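Local coordinates for protein alpha-fucosidase (Bifidobacterium bifidum, PDB 2EAB) that probably cleaves alpha-1,2-linked L-fucose from glycans, this chain being the catalytic part of a longer, probably membrane-anchored, calcium-binding protein, at residues L108-Q111 and L112-A116. Sequence-based numbering, arbitrary orientation.
Sequences LNKQ and LANGA
Gln-111 and Ala-116 close the C-terminal end of helix 103-113: Ala-116 N donates to Gln-111 O (3.2 Å) in a fairly straight i to i+5 (6→1) bond. Within the last turn, Gly-115 N reaches back to Leu-112 O at 3.0 Å, the i to i+3 (5→2) partner. These two bonds, with the positive phi of Gly-115 (118°), make a Schellman motif. At those backbone angles a CB would press on the carbonyl O of Asn-114, which accounts for the glycine. Ahead of the cap the ordinary i to i+4 bonds run out in order. Leu-112 N binds Leu-108 O, Ala-113 N binds Asn-109 O at 2.8 Å, and Asn-114 N meets Lys-110 O along a more bent path (N-H...O 144°).

Van der Waals contacts are mostly side-chain carbon against backbone carbonyl. The methyl of Ala-116 turns back over the helix end, with CB 3.3 Å from Gln-111 O, while CB of Ala-113 lies 3.4 Å from Asn-109 O. The isobutyl group of Leu-112 lies back along the preceding turn: chi1 of -64° sets CG opposite the carbonyl carbon, and CG comes to 3.6 Å from Leu-108 O. On the exposed side the Lys-110 and Asn-114 side chains lie near each other, Asn-114 CB 3.4 Å from Lys-110 O.

Leu-108, Gln-111 and Leu-112 all meet Val-119 beyond the cap. Asn-109 OD1 accepts a hydrogen bond from Val-562 N in strand 558-565, and Asn-109 and Ala-113 touch His-548 of strand 548-549, joining this helix of the family 65 N-terminal range to strands of the family 95 catalytic range, away from the calcium sites.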
loop_
_atom_site.group_PDB
_atom_site.type_symbol
_atom_site.label_atom_id
_atom_site.label_comp_id
_atom_site.label_asym_id
_atom_site.label_seq_id
_atom_site.Cartn_x
_atom_site.Cartn_y
_atom_site.Cartn_z
ATOM N N LEU A 108 28.923 -1.031 18.272
ATOM C CA LEU A 108 29.056 -0.325 17.000
ATOM C C LEU A 108 28.794 1.160 17.196
ATOM O O LEU A 108 29.531 2.004 16.681
ATOM C CB LEU A 108 28.097 -0.900 15.958
ATOM C CG LEU A 108 28.501 -2.269 15.413
ATOM C CD1 LEU A 108 27.318 -2.962 14.772
ATOM C CD2 LEU A 108 29.665 -2.164 14.429
ATOM N N ASN A 109 27.748 1.475 17.953
ATOM C CA ASN A 109 27.439 2.863 18.259
ATOM C C ASN A 109 28.552 3.552 19.038
ATOM O O ASN A 109 28.830 4.731 18.804
ATOM C CB ASN A 109 26.110 2.969 18.996
ATOM C CG ASN A 109 24.926 2.736 18.085
ATOM O OD1 ASN A 109 25.071 2.604 16.871
ATOM N ND2 ASN A 109 23.737 2.684 18.673
ATOM N N LYS A 110 29.200 2.811 19.937
ATOM C CA LYS A 110 30.341 3.337 20.691
ATOM C C LYS A 110 31.494 3.695 19.755
ATOM O O LYS A 110 32.119 4.742 19.913
ATOM C CB LYS A 110 30.808 2.352 21.767
ATOM C CG LYS A 110 31.919 2.886 22.664
ATOM C CD LYS A 110 32.246 1.918 23.788
ATOM C CE LYS A 110 33.419 2.412 24.623
ATOM N NZ LYS A 110 34.720 2.316 23.893
ATOM N N GLN A 111 31.770 2.830 18.779
ATOM C CA GLN A 111 32.804 3.121 17.787
ATOM C C GLN A 111 32.515 4.434 17.060
ATOM O O GLN A 111 33.410 5.268 16.883
ATOM C CB GLN A 111 32.955 1.969 16.792
ATOM C CG GLN A 111 33.562 0.721 17.412
ATOM C CD GLN A 111 33.757 -0.418 16.423
ATOM O OE1 GLN A 111 32.874 -0.725 15.622
ATOM N NE2 GLN A 111 34.910 -1.073 16.502
ATOM N N LEU A 112 31.262 4.613 16.646
ATOM C CA LEU A 112 30.830 5.851 15.998
ATOM C C LEU A 112 30.916 7.058 16.933
ATOM O O LEU A 112 31.426 8.109 16.545
ATOM C CB LEU A 112 29.415 5.697 15.443
ATOM C CG LEU A 112 29.268 4.659 14.328
ATOM C CD1 LEU A 112 27.815 4.247 14.156
ATOM C CD2 LEU A 112 29.832 5.177 13.016
ATOM N N ALA A 113 30.439 6.897 18.165
ATOM C CA ALA A 113 30.490 7.982 19.152
ATOM C C ALA A 113 31.927 8.415 19.452
ATOM O O ALA A 113 32.178 9.592 19.738
ATOM C CB ALA A 113 29.778 7.580 20.425
ATOM N N ASN A 114 32.859 7.468 19.364
ATOM C CA ASN A 114 34.281 7.747 19.578
ATOM C C ASN A 114 34.984 8.374 18.369
ATOM O O ASN A 114 36.182 8.665 18.426
ATOM C CB ASN A 114 35.013 6.482 20.037
ATOM C CG ASN A 114 34.675 6.096 21.470
ATOM O OD1 ASN A 114 34.185 6.915 22.254
ATOM N ND2 ASN A 114 34.941 4.844 21.819
ATOM N N GLY A 115 34.247 8.575 17.280
ATOM C CA GLY A 115 34.756 9.347 16.150
ATOM C C GLY A 115 34.891 8.633 14.820
ATOM O O GLY A 115 35.309 9.246 13.838
ATOM N N ALA A 116 34.553 7.347 14.769
ATOM C CA ALA A 116 34.559 6.631 13.495
ATOM C C ALA A 116 33.511 7.220 12.547
ATOM O O ALA A 116 32.391 7.536 12.966
ATOM C CB ALA A 116 34.315 5.146 13.706
#